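Local coordinates for protein small COPII coat GTPase SAR1 (Encephalitozoon cuniculi, PDB 6VS4) that is a small GTPase of the COPII coat and of the ADP-ribosylation factor family, with GDP bound, at residues A[14-17]-A[18-22]; A[77-81]-A[82-86]. All blocks are in the same frame, centred on the assembly; numbering follows the deposited sequence.

Contact 1 of 2, residues A[14-17]-A[18-22]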
ATOM      1  N   GLY A  14      -8.803   1.550   2.583  1.00 35.66           N
ATOM      2  CA  GLY A  14      -8.984   0.363   3.400  1.00 36.81           C
ATOM      3  C   GLY A  14      -8.346  -0.874   2.800  1.00 45.54           C
ATOM      4  O   GLY A  14      -7.720  -1.665   3.513  1.00 43.50           O
ATOM      5  N   VAL A  15      -8.490  -1.057   1.485  1.00 44.96           N
ATOM      6  CA  VAL A  15      -7.884  -2.207   0.813  1.00 39.13           C
ATOM      7  C   VAL A  15      -6.365  -2.168   0.952  1.00 41.46           C
ATOM      8  O   VAL A  15      -5.725  -3.183   1.261  1.00 43.33           O
ATOM      9  CB  VAL A  15      -8.330  -2.246  -0.662  1.00 49.92           C
ATOM     10  CG1 VAL A  15      -7.337  -3.028  -1.534  1.00 47.06           C
ATOM     11  CG2 VAL A  15      -9.733  -2.840  -0.764  1.00 39.46           C
ATOM     12  N   VAL A  16      -5.768  -0.996   0.758  1.00 41.88           N
ATOM     13  CA  VAL A  16      -4.318  -0.889   0.870  1.00 38.93           C
ATOM     14  C   VAL A  16      -3.880  -1.142   2.301  1.00 39.92           C
ATOM     15  O   VAL A  16      -2.915  -1.876   2.547  1.00 45.41           O
ATOM     16  CB  VAL A  16      -3.836   0.480   0.369  1.00 35.64           C
ATOM     17  CG1 VAL A  16      -2.334   0.618   0.620  1.00 33.27           C
ATOM     18  CG2 VAL A  16      -4.182   0.642  -1.099  1.00 37.32           C
ATOM     19  N   LYS A  17      -4.583  -0.545   3.269  1.00 41.37           N
ATOM     20  CA  LYS A  17      -4.241  -0.776   4.667  1.00 40.27           C
ATOM     21  C   LYS A  17      -4.307  -2.258   4.999  1.00 39.86           C
ATOM     22  O   LYS A  17      -3.429  -2.786   5.688  1.00 45.18           O
ATOM     23  CB  LYS A  17      -5.175   0.014   5.579  1.00 46.04           C
ATOM     24  CG  LYS A  17      -4.840   1.483   5.678  1.00 48.62           C
ATOM     25  CD  LYS A  17      -5.932   2.242   6.413  1.00 61.36           C
ATOM     26  CE  LYS A  17      -6.104   1.721   7.835  1.00 70.21           C
ATOM     27  NZ  LYS A  17      -6.936   2.656   8.642  1.00 71.34           N
ATOM     28  N   ALA A  18      -5.302  -2.961   4.459  1.00 42.82           N
ATOM     29  CA  ALA A  18      -5.402  -4.391   4.721  1.00 45.46           C
ATOM     30  C   ALA A  18      -4.209  -5.146   4.142  1.00 51.29           C
ATOM     31  O   ALA A  18      -3.673  -6.055   4.789  1.00 53.72           O
ATOM     32  CB  ALA A  18      -6.712  -4.937   4.159  1.00 42.11           C
ATOM     33  N   LYS A  19      -3.765  -4.781   2.932  1.00 46.63           N
ATOM     34  CA  LYS A  19      -2.590  -5.447   2.372  1.00 43.29           C
ATOM     35  C   LYS A  19      -1.352  -5.137   3.198  1.00 40.83           C
ATOM     36  O   LYS A  19      -0.520  -6.022   3.426  1.00 43.05           O
ATOM     37  CB  LYS A  19      -2.364  -5.044   0.912  1.00 44.81           C
ATOM     38  CG  LYS A  19      -3.496  -5.398  -0.041  1.00 54.27           C
ATOM     39  CD  LYS A  19      -3.676  -6.904  -0.212  1.00 61.59           C
ATOM     40  CE  LYS A  19      -4.799  -7.195  -1.214  1.00 67.00           C
ATOM     41  NZ  LYS A  19      -5.074  -8.659  -1.361  1.00 75.98           N
ATOM     42  N   LEU A  20      -1.235  -3.900   3.696  1.00 38.71           N
ATOM     43  CA  LEU A  20      -0.098  -3.551   4.544  1.00 39.09           C
ATOM     44  C   LEU A  20      -0.094  -4.367   5.834  1.00 42.90           C
ATOM     45  O   LEU A  20       0.966  -4.802   6.302  1.00 42.78           O
ATOM     46  CB  LEU A  20      -0.120  -2.059   4.866  1.00 36.48           C
ATOM     47  CG  LEU A  20      -0.001  -1.064   3.713  1.00 40.65           C
ATOM     48  CD1 LEU A  20       0.062   0.361   4.241  1.00 41.03           C
ATOM     49  CD2 LEU A  20       1.217  -1.373   2.855  1.00 43.47           C
ATOM     50  N   THR A  21      -1.274  -4.612   6.404  1.00 42.72           N
ATOM     51  CA  THR A  21      -1.357  -5.407   7.627  1.00 41.39           C
ATOM     52  C   THR A  21      -0.943  -6.861   7.380  1.00 49.32           C
ATOM     53  O   THR A  21      -0.165  -7.430   8.154  1.00 49.84           O
ATOM     54  CB  THR A  21      -2.770  -5.310   8.191  1.00 45.14           C
ATOM     55  OG1 THR A  21      -3.027  -3.950   8.547  1.00 45.99           O
ATOM     56  CG2 THR A  21      -2.916  -6.178   9.450  1.00 44.42           C
ATOM     57  N   GLU A  22      -1.433  -7.472   6.291  1.00 48.26           N
ATOM     58  CA  GLU A  22      -1.002  -8.828   5.944  1.00 48.71           C
ATOM     59  C   GLU A  22       0.504  -8.890   5.741  1.00 51.04           C
ATOM     60  O   GLU A  22       1.162  -9.836   6.187  1.00 55.38           O
ATOM     61  CB  GLU A  22      -1.680  -9.311   4.660  1.00 52.83           C
ATOM     62  CG  GLU A  22      -3.175  -9.435   4.647  1.00 66.65           C
ATOM     63  CD  GLU A  22      -3.664  -9.901   3.281  1.00 87.84           C
ATOM     64  OE1 GLU A  22      -4.602  -9.283   2.728  1.00 98.14           O
ATOM     65  OE2 GLU A  22      -3.085 -10.875   2.745  1.00 86.35           O
TER
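Two successive turns of one alpha helix meet here through regular i to i+4 backbone bonds: Ala18 N to Gly14 O, Lys19 N to Val15 O at 3.0 Å, Leu20 N to Val16 O and Thr21 N to Lys17 O. The side chains touch mainly the carbonyls one turn back. Leu20 CG stands beside the backbone N (chi1 -62°), which brings it back over Val16 O at 3.2 Å; the same carbon lies 4.2 Å from Val16 CG1, so the two residues lie together on one side of the helix. Lys19 lays its CG 3.4 Å from Val15 O before a bend at chi2 carries the chain off. Thr21 OG1 lies 3.1 Å from Lys17 O. Thr21 N gives its hydrogen bond to Lys17 O at 2.9 Å. The Lys17 chain, kinked at chi3 (61°), leads its NZ away to hydrogen bonds with Thr21 OG1 of a third subunit and with a PEG molecule probably left from crystallisation. Val16 and Leu20 together meet Leu20 and Val16 of a second subunit and also face the third, which is consistent with their burial although the helix projects far from the chain centre. This apolar i to i+4 pair, flanked by lysines, is typical of an amphipathic helix, here the N-terminal helix 9-33 packed against residues of two other subunits.

Contact 2 of 2, residues A[77-81]-A[82-86]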
ATOM      1  N   TYR A  77       0.071 -29.830  18.301  1.00 63.14           N
ATOM      2  CA  TYR A  77       1.381 -29.982  17.686  1.00 60.43           C
ATOM      3  C   TYR A  77       1.334 -29.484  16.247  1.00 63.07           C
ATOM      4  O   TYR A  77       0.458 -29.888  15.474  1.00 63.26           O
ATOM      5  CB  TYR A  77       1.850 -31.445  17.741  1.00 63.24           C
ATOM      6  CG  TYR A  77       3.222 -31.654  17.142  1.00 62.29           C
ATOM      7  CD1 TYR A  77       4.368 -31.277  17.833  1.00 62.39           C
ATOM      8  CD2 TYR A  77       3.371 -32.203  15.875  1.00 66.68           C
ATOM      9  CE1 TYR A  77       5.625 -31.450  17.284  1.00 65.80           C
ATOM     10  CE2 TYR A  77       4.625 -32.379  15.314  1.00 74.92           C
ATOM     11  CZ  TYR A  77       5.748 -32.001  16.023  1.00 75.91           C
ATOM     12  OH  TYR A  77       6.996 -32.175  15.475  1.00 80.26           O
ATOM     13  N   ILE A  78       2.281 -28.617  15.896  1.00 61.30           N
ATOM     14  CA  ILE A  78       2.410 -28.127  14.527  1.00 57.08           C
ATOM     15  C   ILE A  78       3.881 -27.848  14.246  1.00 50.96           C
ATOM     16  O   ILE A  78       4.602 -27.314  15.096  1.00 57.60           O
ATOM     17  CB  ILE A  78       1.547 -26.870  14.290  1.00 57.14           C
ATOM     18  CG1 ILE A  78       1.686 -26.384  12.842  1.00 55.36           C
ATOM     19  CG2 ILE A  78       1.942 -25.771  15.255  1.00 44.78           C
ATOM     20  CD1 ILE A  78       0.855 -25.169  12.530  1.00 47.28           C
ATOM     21  N   GLU A  79       4.327 -28.219  13.055  1.00 63.21           N
ATOM     22  CA  GLU A  79       5.687 -27.950  12.614  1.00 65.86           C
ATOM     23  C   GLU A  79       5.692 -26.670  11.791  1.00 60.47           C
ATOM     24  O   GLU A  79       5.085 -26.616  10.717  1.00 67.50           O
ATOM     25  CB  GLU A  79       6.234 -29.114  11.793  1.00 62.39           C
ATOM     26  CG  GLU A  79       6.143 -30.432  12.525  1.00 77.41           C
ATOM     27  CD  GLU A  79       7.213 -31.403  12.109  1.00 93.32           C
ATOM     28  OE1 GLU A  79       8.100 -31.009  11.320  1.00102.60           O
ATOM     29  OE2 GLU A  79       7.165 -32.562  12.573  1.00 96.33           O
ATOM     30  N   ILE A  80       6.375 -25.650  12.297  1.00 55.26           N
ATOM     31  CA  ILE A  80       6.520 -24.378  11.601  1.00 51.19           C
ATOM     32  C   ILE A  80       7.971 -24.222  11.170  1.00 52.11           C
ATOM     33  O   ILE A  80       8.794 -23.687  11.923  1.00 51.49           O
ATOM     34  CB  ILE A  80       6.088 -23.208  12.496  1.00 50.89           C
ATOM     35  CG1 ILE A  80       4.672 -23.450  13.027  1.00 46.93           C
ATOM     36  CG2 ILE A  80       6.215 -21.893  11.730  1.00 47.10           C
ATOM     37  CD1 ILE A  80       4.228 -22.427  14.047  1.00 45.91           C
ATOM     38  N   GLY A  81       8.303 -24.699   9.973  1.00 57.82           N
ATOM     39  CA  GLY A  81       9.706 -24.738   9.591  1.00 58.43           C
ATOM     40  C   GLY A  81      10.476 -25.631  10.546  1.00 65.76           C
ATOM     41  O   GLY A  81      10.103 -26.783  10.794  1.00 68.46           O
ATOM     42  N   ASN A  82      11.549 -25.092  11.123  1.00 62.37           N
ATOM     43  CA  ASN A  82      12.324 -25.845  12.101  1.00 63.38           C
ATOM     44  C   ASN A  82      11.733 -25.796  13.508  1.00 59.90           C
ATOM     45  O   ASN A  82      12.229 -26.490  14.402  1.00 62.41           O
ATOM     46  CB  ASN A  82      13.763 -25.336  12.124  1.00 64.04           C
ATOM     47  CG  ASN A  82      14.590 -25.898  10.987  1.00 75.29           C
ATOM     48  OD1 ASN A  82      14.302 -26.981  10.474  1.00 79.83           O
ATOM     49  ND2 ASN A  82      15.624 -25.169  10.590  1.00 77.45           N
ATOM     50  N   LEU A  83      10.695 -25.003  13.729  1.00 51.15           N
ATOM     51  CA  LEU A  83      10.051 -24.909  15.031  1.00 55.98           C
ATOM     52  C   LEU A  83       9.068 -26.067  15.173  1.00 61.72           C
ATOM     53  O   LEU A  83       8.042 -26.108  14.488  1.00 58.13           O
ATOM     54  CB  LEU A  83       9.354 -23.557  15.164  1.00 55.56           C
ATOM     55  CG  LEU A  83       9.191 -22.911  16.536  1.00 64.33           C
ATOM     56  CD1 LEU A  83       8.629 -21.509  16.391  1.00 63.17           C
ATOM     57  CD2 LEU A  83       8.295 -23.746  17.421  1.00 66.56           C
ATOM     58  N   LYS A  84       9.390 -27.030  16.030  1.00 68.55           N
ATOM     59  CA  LYS A  84       8.447 -28.099  16.348  1.00 54.13           C
ATOM     60  C   LYS A  84       7.701 -27.651  17.596  1.00 59.89           C
ATOM     61  O   LYS A  84       8.185 -27.802  18.721  1.00 63.63           O
ATOM     62  CB  LYS A  84       9.158 -29.440  16.509  1.00 58.38           C
ATOM     63  CG  LYS A  84       9.899 -29.876  15.222  1.00 62.21           C
ATOM     64  CD  LYS A  84      10.565 -31.257  15.325  1.00 76.77           C
ATOM     65  CE  LYS A  84      11.814 -31.250  16.197  1.00 86.30           C
ATOM     66  NZ  LYS A  84      12.360 -32.624  16.430  1.00 90.56           N
ATOM     67  N   ALA A  85       6.520 -27.079  17.390  1.00 50.74           N
ATOM     68  CA  ALA A  85       5.787 -26.419  18.459  1.00 47.63           C
ATOM     69  C   ALA A  85       4.836 -27.424  19.091  1.00 57.35           C
ATOM     70  O   ALA A  85       3.915 -27.917  18.431  1.00 57.51           O
ATOM     71  CB  ALA A  85       5.024 -25.202  17.939  1.00 44.37           C
ATOM     72  N   GLN A  86       5.081 -27.741  20.359  1.00 54.70           N
ATOM     73  CA  GLN A  86       4.228 -28.621  21.145  1.00 52.52           C
ATOM     74  C   GLN A  86       3.508 -27.755  22.175  1.00 55.71           C
ATOM     75  O   GLN A  86       4.152 -27.146  23.035  1.00 58.71           O
ATOM     76  CB  GLN A  86       5.060 -29.710  21.820  1.00 59.88           C
ATOM     77  CG  GLN A  86       4.262 -30.728  22.622  1.00 79.83           C
ATOM     78  CD  GLN A  86       3.665 -31.821  21.749  1.00 89.14           C
ATOM     79  OE1 GLN A  86       4.380 -32.503  21.009  1.00 83.09           O
ATOM     80  NE2 GLN A  86       2.348 -31.989  21.829  1.00 95.46           N
TER
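Asn82 and Gly81 are the two central residues of a type II' beta turn from Ile80 to Leu83, Gly81 taking the positive phi (61°) that glycine accommodates readily. Asn82 turns its amide from the hairpin, and its ND2 is hydrogen-bonded to Phe36 O. Leu83 opens the returning strand in a hydrogen-bonded pair with Ile80: Ile80 N gives a nearly straight bond to Leu83 O at 2.8 Å in the carbonyl plane, whereas Leu83 N reaches Ile80 O at 2.9 Å from well above that carbonyl's plane. Ile80 CB and Leu83 CB stand 4.2 Å apart on the apolar face. Lys84, in a non-hydrogen-bonded antiparallel pair with Glu79, sends its side chain to the other face, where it runs alongside Tyr77 and sets CB 3.6 Å from Tyr77 OH. Tyr77 OH donates to Glu79 OE2 at 2.9 Å, meeting it from above the carboxylate plane, so tyrosine and glutamate are linked along one strand; the ammonium of Lys84 stays apart from the carboxylate. Ala85 exchanges two backbone bonds with Ile78 and rests its CB 4.1 Å from Ile78 CG2. Gln86, with its chain bent at chi2 (82°), crosses the tyrosine at about a right angle and puts OE1 3.4 Å from Tyr77 CD1, the amide and ring planes 25° apart. In the sheet, strand 83-90 is bonded on its other edge to strand 40-47, and Tyr77 pairs with Met68 of strand 67-68. Leu83 and Ala85 pack on Phe44, while Ile78 and Ile80 reach Val56 and Leu59 of helix 52-59.

How the contacts relate
From the N terminus, the chain first passes through contact 1, two neighbouring turns within helix 9-33, then runs through strand 40-47, helix 52-59 and strand 67-68 before it reaches contact 2. The two are in series, neither enclosing nor crossing the other, and each is local: contact 1 closes no loop, only joining adjacent turns of its helix, and contact 2 closes the tight hairpin between strands 75-80 and 83-90. Their centres lie 28 Å apart, with nearest atoms about 14 Å apart and no touch. Contact 1 belongs to the projecting helix that meets other subunits, whereas contact 2 lies in the central sheet, with no other chain of the assembly touching it.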